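Local coordinates for protein inositol-1,4,5-trisphosphate 5-phosphatase 1 (Schizosaccharomyces pombe, PDB 1I9Z) that removes the 5-phosphate from soluble and lipid inositol phosphates, including phosphatidylinositol 4,5-bisphosphate, and takes part in membrane trafficking and signal transduction, at residues V203-F208 / D283-R288; N209-L214 / Y234-K239; Y230-D235 / P279-R284. All blocks are in the same frame, centred on the assembly; numbering follows the deposited sequence.

Contact 1: residues V203-F208 / D283-R288; sequences VWFGDF and DRILYR
V203-D207 pairs antiparallel with D283-Y287, setting strand 201-205 beside the outermost strand 283-288 of a five-stranded mixed sheet near the chain centre. W204 faces L286 in one hydrogen-bonded pair, with W204 N 2.9 Å from L286 O and L286 N 3.0 Å from W204 O. G206 and R284 form the next such pair, where G206 N reaches R284 O at 2.9 Å. The backbone of G206 (phi 137°) would drive a CB into the preceding carbonyl, a demand glycine meets. On the face holding V203, F205 and I285, V203 CG1 touches I285 CG2 at 3.7 Å, and I285 CG1 lies 3.5 Å from F205 CB. F205 CG sits between its backbone N and carbonyl carbon (chi1 68°), and the ring turns off the partner strand toward V29 and S31 of strand 20-33. On the other face, L286 CD1 meets the edge of the F208 ring, 3.6 Å from CE2. Where the pairing ends the D207 and D283 carboxylates cross, D207 OD2 4.4 Å from D283 OD1; N33 bonds the first, T260 and H306 the second. Carboxylates this close probably depend on those partners, the D207 side chain being about 6 Å from the bound inositol bisphosphate.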
loop_
_atom_site.group_PDB
_atom_site.type_symbol
_atom_site.label_atom_id
_atom_site.label_comp_id
_atom_site.label_asym_id
_atom_site.label_seq_id
_atom_site.Cartn_x
_atom_site.Cartn_y
_atom_site.Cartn_z
ATOM N N VAL A 203 0.653 4.038 0.057
ATOM C CA VAL A 203 0.981 2.740 0.696
ATOM C C VAL A 203 1.695 2.015 -0.403
ATOM O O VAL A 203 1.172 1.909 -1.537
ATOM C CB VAL A 203 -0.261 1.909 1.148
ATOM C CG1 VAL A 203 0.202 0.542 1.696
ATOM C CG2 VAL A 203 -1.004 2.659 2.249
ATOM N N TRP A 204 2.943 1.595 -0.120
ATOM C CA TRP A 204 3.755 0.921 -1.152
ATOM C C TRP A 204 4.125 -0.414 -0.516
ATOM O O TRP A 204 4.685 -0.449 0.582
ATOM C CB TRP A 204 4.990 1.737 -1.450
ATOM C CG TRP A 204 5.839 1.304 -2.576
ATOM C CD1 TRP A 204 5.940 0.056 -3.136
ATOM C CD2 TRP A 204 6.773 2.134 -3.275
ATOM N NE1 TRP A 204 6.863 0.076 -4.138
ATOM C CE2 TRP A 204 7.393 1.338 -4.231
ATOM C CE3 TRP A 204 7.146 3.479 -3.157
ATOM C CZ2 TRP A 204 8.396 1.840 -5.108
ATOM C CZ3 TRP A 204 8.146 3.976 -4.045
ATOM C CH2 TRP A 204 8.744 3.163 -4.988
ATOM N N PHE A 205 3.867 -1.515 -1.215
ATOM C CA PHE A 205 4.049 -2.800 -0.606
ATOM C C PHE A 205 4.287 -3.913 -1.614
ATOM O O PHE A 205 4.145 -3.701 -2.812
ATOM C CB PHE A 205 2.745 -3.149 0.196
ATOM C CG PHE A 205 1.495 -3.401 -0.713
ATOM C CD1 PHE A 205 1.148 -4.706 -1.080
ATOM C CD2 PHE A 205 0.712 -2.350 -1.179
ATOM C CE1 PHE A 205 0.028 -4.951 -1.893
ATOM C CE2 PHE A 205 -0.413 -2.556 -1.991
ATOM C CZ PHE A 205 -0.769 -3.885 -2.351
ATOM N N GLY A 206 4.611 -5.092 -1.098
ATOM C CA GLY A 206 4.783 -6.266 -1.963
ATOM C C GLY A 206 5.991 -7.083 -1.595
ATOM O O GLY A 206 6.406 -7.081 -0.451
ATOM N N ASP A 207 6.552 -7.795 -2.570
ATOM C CA ASP A 207 7.707 -8.663 -2.341
ATOM C C ASP A 207 8.893 -7.785 -2.729
ATOM O O ASP A 207 9.362 -7.777 -3.882
ATOM C CB ASP A 207 7.642 -9.894 -3.256
ATOM C CG ASP A 207 8.815 -10.851 -3.020
ATOM O OD1 ASP A 207 9.791 -10.435 -2.324
ATOM O OD2 ASP A 207 8.764 -11.995 -3.547
ATOM N N PHE A 208 9.379 -7.046 -1.732
ATOM C CA PHE A 208 10.526 -6.164 -1.978
ATOM C C PHE A 208 11.814 -6.974 -2.039
ATOM O O PHE A 208 12.858 -6.470 -2.444
ATOM C CB PHE A 208 10.623 -5.041 -0.905
ATOM C CG PHE A 208 9.460 -4.097 -0.874
ATOM C CD1 PHE A 208 8.593 -3.958 -1.976
ATOM C CD2 PHE A 208 9.277 -3.238 0.238
ATOM C CE1 PHE A 208 7.604 -2.989 -1.982
ATOM C CE2 PHE A 208 8.298 -2.281 0.243
ATOM C CZ PHE A 208 7.452 -2.140 -0.873
ATOM N N ASP A 283 8.269 -9.936 2.178
ATOM C CA ASP A 283 6.939 -9.276 1.940
ATOM C C ASP A 283 6.679 -8.180 2.947
ATOM O O ASP A 283 6.666 -8.449 4.130
ATOM C CB ASP A 283 5.874 -10.380 2.029
ATOM C CG ASP A 283 6.245 -11.517 1.078
ATOM O OD1 ASP A 283 6.053 -11.322 -0.150
ATOM O OD2 ASP A 283 6.846 -12.557 1.514
ATOM N N ARG A 284 6.467 -6.965 2.456
ATOM C CA ARG A 284 6.373 -5.801 3.387
ATOM C C ARG A 284 5.323 -4.828 2.967
ATOM O O ARG A 284 4.947 -4.752 1.770
ATOM C CB ARG A 284 7.754 -5.098 3.394
ATOM C CG ARG A 284 8.949 -6.086 3.564
ATOM C CD ARG A 284 9.090 -6.586 5.000
ATOM N NE ARG A 284 9.807 -5.677 5.919
ATOM C CZ ARG A 284 11.137 -5.736 6.120
ATOM N NH1 ARG A 284 11.698 -4.887 6.973
ATOM N NH2 ARG A 284 11.914 -6.628 5.480
ATOM N N ILE A 285 4.812 -4.079 3.936
ATOM C CA ILE A 285 3.839 -3.008 3.628
ATOM C C ILE A 285 4.356 -1.780 4.357
ATOM O O ILE A 285 4.563 -1.848 5.560
ATOM C CB ILE A 285 2.431 -3.384 4.105
ATOM C CG1 ILE A 285 1.961 -4.617 3.323
ATOM C CG2 ILE A 285 1.400 -2.260 3.880
ATOM C CD1 ILE A 285 0.686 -5.302 4.067
ATOM N N LEU A 286 4.584 -0.699 3.612
ATOM C CA LEU A 286 5.109 0.575 4.139
ATOM C C LEU A 286 4.120 1.703 3.802
ATOM O O LEU A 286 3.427 1.608 2.767
ATOM C CB LEU A 286 6.439 0.936 3.454
ATOM C CG LEU A 286 7.480 -0.195 3.495
ATOM C CD1 LEU A 286 8.692 0.325 2.677
ATOM C CD2 LEU A 286 7.879 -0.588 4.946
ATOM N N TYR A 287 4.042 2.769 4.632
ATOM C CA TYR A 287 3.081 3.820 4.312
ATOM C C TYR A 287 3.716 5.171 4.544
ATOM O O TYR A 287 4.684 5.320 5.347
ATOM C CB TYR A 287 1.790 3.695 5.155
ATOM C CG TYR A 287 2.001 3.965 6.657
ATOM C CD1 TYR A 287 1.820 5.248 7.190
ATOM C CD2 TYR A 287 2.389 2.952 7.509
ATOM C CE1 TYR A 287 2.035 5.503 8.565
ATOM C CE2 TYR A 287 2.614 3.183 8.878
ATOM C CZ TYR A 287 2.429 4.484 9.382
ATOM O OH TYR A 287 2.676 4.725 10.716
ATOM N N ARG A 288 3.188 6.143 3.834
ATOM C CA ARG A 288 3.733 7.472 3.944
ATOM C C ARG A 288 2.536 8.399 4.067
ATOM O O ARG A 288 1.535 8.244 3.343
ATOM C CB ARG A 288 4.575 7.798 2.729
ATOM C CG ARG A 288 5.212 9.146 2.897
ATOM C CD ARG A 288 5.526 9.867 1.633
ATOM N NE ARG A 288 6.921 9.755 1.272
ATOM C CZ ARG A 288 7.657 10.716 0.696
ATOM N NH1 ARG A 288 7.146 11.919 0.409
ATOM N NH2 ARG A 288 8.911 10.446 0.364
#

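Contact 2: residues N209-L214 / Y234-K239; sequences NYRISL and YDQLNK. With 2IP (D-myo-inositol-1,4-bisphosphate), chain C.
Y234 O is gripped by two donors: S213 N at 2.9 Å in a nearly straight bond (170°), and water 2, which also bonds S213 OG. Two residues on, Q236 N meets R211 O at 2.8 Å, and the Q236 side chain returns the bond, its OE1 lying 2.9 Å from R211 N. That N-H comes from well above the amide plane; R177 also donates to OE1, and NE2 bonds Y171 O. L237 CD1 rests over one face of the Y210 ring, displaced toward the rim, and Q236 CB stands at its edge. L214 CD2 lies over the centre of the Y234 ring, 3.8 Å from the centroid. D235 N-caps helix 236-242, its OD2 accepting from N238 N at 2.8 Å; water 1 links its OD1 to Y210 O, and the same carboxylate is salt-bridged to R284. R211 turns away from Q236, bent at chi2 (-57°), and holds N209 side-on, NE to the backbone O and NH2 to OD1. This leaves NH1 directed at the ligand, 3.0 Å from 2IP O5 and also bonded to O6. With Y171 and Y261, R211 forms part of the inositol bisphosphate pocket, its backbone held by Q236 of helix 236-242.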
loop_
_atom_site.group_PDB
_atom_site.type_symbol
_atom_site.label_atom_id
_atom_site.label_comp_id
_atom_site.label_asym_id
_atom_site.label_seq_id
_atom_site.Cartn_x
_atom_site.Cartn_y
_atom_site.Cartn_z
ATOM N N ASN A 209 11.764 -8.234 -1.575
ATOM C CA ASN A 209 12.887 -9.143 -1.689
ATOM C C ASN A 209 14.091 -8.908 -0.812
ATOM O O ASN A 209 15.087 -9.597 -0.971
ATOM C CB ASN A 209 13.359 -9.309 -3.164
ATOM C CG ASN A 209 12.992 -10.714 -3.776
ATOM O OD1 ASN A 209 13.115 -11.736 -3.116
ATOM N ND2 ASN A 209 12.498 -10.726 -5.042
ATOM N N TYR A 210 13.982 -7.968 0.127
ATOM C CA TYR A 210 15.086 -7.725 1.048
ATOM C C TYR A 210 15.209 -8.902 1.982
ATOM O O TYR A 210 14.178 -9.511 2.416
ATOM C CB TYR A 210 14.883 -6.444 1.810
ATOM C CG TYR A 210 15.121 -5.196 0.950
ATOM C CD1 TYR A 210 14.066 -4.576 0.274
ATOM C CD2 TYR A 210 16.397 -4.621 0.862
ATOM C CE1 TYR A 210 14.255 -3.406 -0.463
ATOM C CE2 TYR A 210 16.600 -3.466 0.100
ATOM C CZ TYR A 210 15.494 -2.868 -0.555
ATOM O OH TYR A 210 15.693 -1.733 -1.271
ATOM N N ARG A 211 16.458 -9.197 2.354
ATOM C CA ARG A 211 16.770 -10.444 3.105
ATOM C C ARG A 211 17.383 -10.217 4.496
ATOM O O ARG A 211 17.659 -9.061 4.912
ATOM C CB ARG A 211 17.749 -11.301 2.278
ATOM C CG ARG A 211 17.318 -11.571 0.804
ATOM C CD ARG A 211 15.943 -12.258 0.726
ATOM N NE ARG A 211 15.515 -12.389 -0.673
ATOM C CZ ARG A 211 15.836 -13.424 -1.458
ATOM N NH1 ARG A 211 16.579 -14.421 -0.967
ATOM N NH2 ARG A 211 15.467 -13.423 -2.755
ATOM N N ILE A 212 17.488 -11.322 5.263
ATOM C CA ILE A 212 18.143 -11.221 6.597
ATOM C C ILE A 212 19.585 -11.657 6.301
ATOM O O ILE A 212 19.836 -12.780 5.818
ATOM C CB ILE A 212 17.475 -12.187 7.596
ATOM C CG1 ILE A 212 16.026 -11.711 7.854
ATOM C CG2 ILE A 212 18.275 -12.244 8.915
ATOM C CD1 ILE A 212 15.269 -12.784 8.626
ATOM N N SER A 213 20.570 -10.795 6.646
ATOM C CA SER A 213 21.941 -11.106 6.301
ATOM C C SER A 213 22.673 -12.052 7.271
ATOM O O SER A 213 23.767 -11.702 7.792
ATOM C CB SER A 213 22.748 -9.766 6.140
ATOM O OG SER A 213 21.952 -8.837 5.395
ATOM N N LEU A 214 22.079 -13.228 7.516
ATOM C CA LEU A 214 22.720 -14.274 8.336
ATOM C C LEU A 214 22.555 -15.582 7.522
ATOM O O LEU A 214 21.883 -15.567 6.478
ATOM C CB LEU A 214 22.087 -14.372 9.740
ATOM C CG LEU A 214 22.198 -13.143 10.650
ATOM C CD1 LEU A 214 21.234 -13.357 11.832
ATOM C CD2 LEU A 214 23.666 -12.978 11.179
ATOM N N TYR A 234 19.367 -7.707 11.438
ATOM C CA TYR A 234 20.082 -8.038 10.246
ATOM C C TYR A 234 19.205 -7.907 8.988
ATOM O O TYR A 234 19.626 -8.332 7.920
ATOM C CB TYR A 234 20.557 -9.452 10.335
ATOM C CG TYR A 234 21.713 -9.518 11.326
ATOM C CD1 TYR A 234 21.493 -9.672 12.679
ATOM C CD2 TYR A 234 23.004 -9.301 10.871
ATOM C CE1 TYR A 234 22.612 -9.613 13.635
ATOM C CE2 TYR A 234 24.090 -9.236 11.783
ATOM C CZ TYR A 234 23.853 -9.395 13.147
ATOM O OH TYR A 234 24.941 -9.280 13.972
ATOM N N ASP A 235 18.027 -7.332 9.135
ATOM C CA ASP A 235 17.135 -7.173 7.954
ATOM C C ASP A 235 17.660 -6.060 7.061
ATOM O O ASP A 235 17.896 -4.926 7.538
ATOM C CB ASP A 235 15.726 -6.849 8.415
ATOM C CG ASP A 235 14.808 -6.457 7.264
ATOM O OD1 ASP A 235 14.499 -7.332 6.448
ATOM O OD2 ASP A 235 14.404 -5.290 7.209
ATOM N N GLN A 236 17.853 -6.379 5.777
ATOM C CA GLN A 236 18.374 -5.366 4.805
ATOM C C GLN A 236 17.437 -4.195 4.583
ATOM O O GLN A 236 17.881 -3.066 4.458
ATOM C CB GLN A 236 18.640 -6.040 3.460
ATOM C CG GLN A 236 19.815 -7.053 3.512
ATOM C CD GLN A 236 19.824 -7.869 2.274
ATOM O OE1 GLN A 236 18.877 -7.781 1.465
ATOM N NE2 GLN A 236 20.874 -8.676 2.081
ATOM N N LEU A 237 16.118 -4.414 4.567
ATOM C CA LEU A 237 15.264 -3.264 4.332
ATOM C C LEU A 237 15.353 -2.210 5.478
ATOM O O LEU A 237 15.462 -0.986 5.215
ATOM C CB LEU A 237 13.801 -3.693 4.152
ATOM C CG LEU A 237 12.848 -2.473 3.919
ATOM C CD1 LEU A 237 13.260 -1.714 2.637
ATOM C CD2 LEU A 237 11.397 -2.911 3.734
ATOM N N ASN A 238 15.280 -2.686 6.733
ATOM C CA ASN A 238 15.398 -1.806 7.895
ATOM C C ASN A 238 16.701 -1.018 7.812
ATOM O O ASN A 238 16.727 0.230 8.077
ATOM C CB ASN A 238 15.386 -2.641 9.182
ATOM C CG ASN A 238 15.671 -1.790 10.450
ATOM O OD1 ASN A 238 14.910 -0.917 10.810
ATOM N ND2 ASN A 238 16.768 -2.078 11.097
ATOM N N LYS A 239 17.760 -1.717 7.439
ATOM C CA LYS A 239 19.104 -1.104 7.379
ATOM C C LYS A 239 19.115 0.004 6.349
ATOM O O LYS A 239 19.584 1.100 6.675
ATOM C CB LYS A 239 20.197 -2.140 7.070
ATOM C CG LYS A 239 21.673 -1.619 7.083
ATOM C CD LYS A 239 22.624 -2.808 6.670
ATOM C CE LYS A 239 24.126 -2.495 6.534
ATOM N NZ LYS A 239 24.821 -3.471 5.541
HETATM C C1 2IP C . 18.839 -16.291 -5.499
HETATM C C2 2IP C . 18.015 -16.654 -6.762
HETATM C C3 2IP C . 16.865 -17.666 -6.437
HETATM C C4 2IP C . 15.928 -17.198 -5.293
HETATM C C5 2IP C . 16.806 -16.991 -4.039
HETATM C C6 2IP C . 17.922 -15.928 -4.267
HETATM O O1 2IP C . 20.207 -16.457 -5.243
HETATM O O2 2IP C . 17.409 -15.530 -7.341
HETATM O O3 2IP C . 16.060 -17.865 -7.562
HETATM O O4 2IP C . 14.916 -18.230 -5.055
HETATM O O5 2IP C . 16.005 -16.563 -2.937
HETATM O O6 2IP C . 18.597 -15.939 -3.017
HETATM P P4 2IP C . 13.376 -18.033 -5.314
HETATM O O41 2IP C . 12.963 -16.716 -4.558
HETATM O O42 2IP C . 12.632 -19.179 -4.796
HETATM O O43 2IP C . 13.312 -17.930 -6.848
HETATM P P1 2IP C . 21.366 -15.502 -5.161
HETATM O O11 2IP C . 22.407 -16.156 -6.086
HETATM O O12 2IP C . 21.183 -14.057 -5.558
HETATM O O13 2IP C . 21.890 -15.669 -3.730
HETATM O O HOH W 1 14.240 -9.823 5.234
HETATM O O HOH W 2 21.735 -6.488 7.009
#

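Contact 3: residues Y230-D235 / P279-R284; sequences YLFEYD and PAWTDR
R284 meets the D235 carboxylate end-on in a two-bonded salt bridge, NH1 to OD2 at 2.7 Å and NH2 to OD1 at 2.8 Å. OD2 lies in the guanidinium plane, yet the two flat groups are turned 47° against each other, so that NH1 reaches OD2 from above the carboxylate plane while OD1 is met on its syn side. The guanidinium is held further: NH2 also bonds W281 O at 2.9 Å on a carbonyl lone pair, and NE pairs with E252. Bends at chi2 (-76°) and chi3 fold the R284 chain back to reach these partners. With an alanine in place of R284, the buried D235 carboxylate is likely to lose its charge partner, and W281 O this donor. Around this core, F232 CE1 approaches R284 NH1 at 3.7 Å. The W281 indole edge lies against the backbone at F232, and its CH2 atom is 3.7 Å from L231 CB. The water on D235 OD1 also accepts from W281 N, while W281 NE1 is taken by F257 O. The end of helix 228-232 is fastened to the loop entering strand 283-288, with helix 216-224 packing on L231 and helix 236-242 on R284.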
loop_
_atom_site.group_PDB
_atom_site.type_symbol
_atom_site.label_atom_id
_atom_site.label_comp_id
_atom_site.label_asym_id
_atom_site.label_seq_id
_atom_site.Cartn_x
_atom_site.Cartn_y
_atom_site.Cartn_z
ATOM N N TYR A 230 16.239 -9.932 17.277
ATOM C CA TYR A 230 17.635 -10.158 16.866
ATOM C C TYR A 230 17.720 -10.279 15.351
ATOM O O TYR A 230 18.589 -9.696 14.703
ATOM C CB TYR A 230 18.213 -11.457 17.467
ATOM C CG TYR A 230 19.554 -11.818 16.910
ATOM C CD1 TYR A 230 20.694 -11.149 17.302
ATOM C CD2 TYR A 230 19.696 -12.854 15.996
ATOM C CE1 TYR A 230 21.948 -11.497 16.817
ATOM C CE2 TYR A 230 20.945 -13.197 15.492
ATOM C CZ TYR A 230 22.072 -12.519 15.912
ATOM O OH TYR A 230 23.317 -12.885 15.424
ATOM N N LEU A 231 16.808 -11.031 14.762
ATOM C CA LEU A 231 16.902 -11.168 13.318
ATOM C C LEU A 231 16.663 -9.841 12.575
ATOM O O LEU A 231 17.282 -9.606 11.554
ATOM C CB LEU A 231 15.874 -12.201 12.816
ATOM C CG LEU A 231 16.166 -13.629 13.260
ATOM C CD1 LEU A 231 14.965 -14.545 12.826
ATOM C CD2 LEU A 231 17.536 -14.159 12.545
ATOM N N PHE A 232 15.794 -8.997 13.100
ATOM C CA PHE A 232 15.468 -7.750 12.439
ATOM C C PHE A 232 16.695 -6.848 12.389
ATOM O O PHE A 232 16.828 -5.990 11.526
ATOM C CB PHE A 232 14.273 -7.121 13.133
ATOM C CG PHE A 232 13.705 -5.923 12.403
ATOM C CD1 PHE A 232 12.962 -6.108 11.224
ATOM C CD2 PHE A 232 13.903 -4.628 12.897
ATOM C CE1 PHE A 232 12.423 -5.016 10.565
ATOM C CE2 PHE A 232 13.379 -3.517 12.246
ATOM C CZ PHE A 232 12.636 -3.705 11.086
ATOM N N GLU A 233 17.626 -7.043 13.341
ATOM C CA GLU A 233 18.873 -6.268 13.327
ATOM C C GLU A 233 19.671 -6.582 12.087
ATOM O O GLU A 233 20.573 -5.788 11.671
ATOM C CB GLU A 233 19.778 -6.617 14.538
ATOM C CG GLU A 233 19.315 -6.126 15.859
ATOM C CD GLU A 233 20.284 -6.609 17.000
ATOM O OE1 GLU A 233 21.493 -6.836 16.727
ATOM O OE2 GLU A 233 19.836 -6.768 18.172
ATOM N N TYR A 234 19.367 -7.707 11.438
ATOM C CA TYR A 234 20.082 -8.038 10.246
ATOM C C TYR A 234 19.205 -7.907 8.988
ATOM O O TYR A 234 19.626 -8.332 7.920
ATOM C CB TYR A 234 20.557 -9.452 10.335
ATOM C CG TYR A 234 21.713 -9.518 11.326
ATOM C CD1 TYR A 234 21.493 -9.672 12.679
ATOM C CD2 TYR A 234 23.004 -9.301 10.871
ATOM C CE1 TYR A 234 22.612 -9.613 13.635
ATOM C CE2 TYR A 234 24.090 -9.236 11.783
ATOM C CZ TYR A 234 23.853 -9.395 13.147
ATOM O OH TYR A 234 24.941 -9.280 13.972
ATOM N N ASP A 235 18.027 -7.332 9.135
ATOM C CA ASP A 235 17.135 -7.173 7.954
ATOM C C ASP A 235 17.660 -6.060 7.061
ATOM O O ASP A 235 17.896 -4.926 7.538
ATOM C CB ASP A 235 15.726 -6.849 8.415
ATOM C CG ASP A 235 14.808 -6.457 7.264
ATOM O OD1 ASP A 235 14.499 -7.332 6.448
ATOM O OD2 ASP A 235 14.404 -5.290 7.209
ATOM N N PRO A 279 15.770 -17.890 5.316
ATOM C CA PRO A 279 14.471 -17.219 5.534
ATOM C C PRO A 279 14.626 -15.707 5.516
ATOM O O PRO A 279 15.716 -15.181 5.854
ATOM C CB PRO A 279 13.995 -17.682 6.915
ATOM C CG PRO A 279 14.633 -19.115 7.009
ATOM C CD PRO A 279 16.045 -18.942 6.324
ATOM N N ALA A 280 13.534 -15.017 5.156
ATOM C CA ALA A 280 13.571 -13.553 5.110
ATOM C C ALA A 280 12.187 -12.926 5.175
ATOM O O ALA A 280 11.216 -13.584 4.875
ATOM C CB ALA A 280 14.273 -13.116 3.774
ATOM N N TRP A 281 12.125 -11.665 5.599
ATOM C CA TRP A 281 10.906 -10.892 5.554
ATOM C C TRP A 281 10.905 -10.209 4.150
ATOM O O TRP A 281 11.128 -8.980 4.003
ATOM C CB TRP A 281 10.870 -9.811 6.658
ATOM C CG TRP A 281 10.557 -10.431 7.992
ATOM C CD1 TRP A 281 9.341 -10.956 8.429
ATOM C CD2 TRP A 281 11.446 -10.488 9.103
ATOM N NE1 TRP A 281 9.442 -11.312 9.781
ATOM C CE2 TRP A 281 10.713 -11.024 10.208
ATOM C CE3 TRP A 281 12.800 -10.119 9.285
ATOM C CZ2 TRP A 281 11.295 -11.187 11.486
ATOM C CZ3 TRP A 281 13.366 -10.291 10.581
ATOM C CH2 TRP A 281 12.621 -10.800 11.626
ATOM N N THR A 282 10.631 -11.022 3.114
ATOM C CA THR A 282 10.614 -10.488 1.734
ATOM C C THR A 282 9.372 -9.628 1.476
ATOM O O THR A 282 9.413 -8.715 0.667
ATOM C CB THR A 282 10.564 -11.632 0.677
ATOM O OG1 THR A 282 9.612 -12.637 1.060
ATOM C CG2 THR A 282 11.888 -12.282 0.554
ATOM N N ASP A 283 8.269 -9.936 2.178
ATOM C CA ASP A 283 6.939 -9.276 1.940
ATOM C C ASP A 283 6.679 -8.180 2.947
ATOM O O ASP A 283 6.666 -8.449 4.130
ATOM C CB ASP A 283 5.874 -10.380 2.029
ATOM C CG ASP A 283 6.245 -11.517 1.078
ATOM O OD1 ASP A 283 6.053 -11.322 -0.150
ATOM O OD2 ASP A 283 6.846 -12.557 1.514
ATOM N N ARG A 284 6.467 -6.965 2.456
ATOM C CA ARG A 284 6.373 -5.801 3.387
ATOM C C ARG A 284 5.323 -4.828 2.967
ATOM O O ARG A 284 4.947 -4.752 1.770
ATOM C CB ARG A 284 7.754 -5.098 3.394
ATOM C CG ARG A 284 8.949 -6.086 3.564
ATOM C CD ARG A 284 9.090 -6.586 5.000
ATOM N NE ARG A 284 9.807 -5.677 5.919
ATOM C CZ ARG A 284 11.137 -5.736 6.120
ATOM N NH1 ARG A 284 11.698 -4.887 6.973
ATOM N NH2 ARG A 284 11.914 -6.628 5.480
HETATM O O HOH W 1 14.240 -9.823 5.234
#

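From the N-terminal side, strand 201-205 opens contact 1, whose partner, strand 283-288, comes only after 74 residues that contain helices but no strand. Contact 2 lies wholly within that excursion: 209-214 follows shortly after the first strand and meets the chain again at 234-239, after helices 216-224 and 228-232. Contact 3 begins at 230-235, before contact 2 has closed, so the two loops cross, sharing Y234 and D235. It ends at 279-284, where D283 and R284 already belong to contact 1. N209 also has a backbone bond to T282. The helical insertion is thereby tied at both ends to the sheet, beside the ligand pocket.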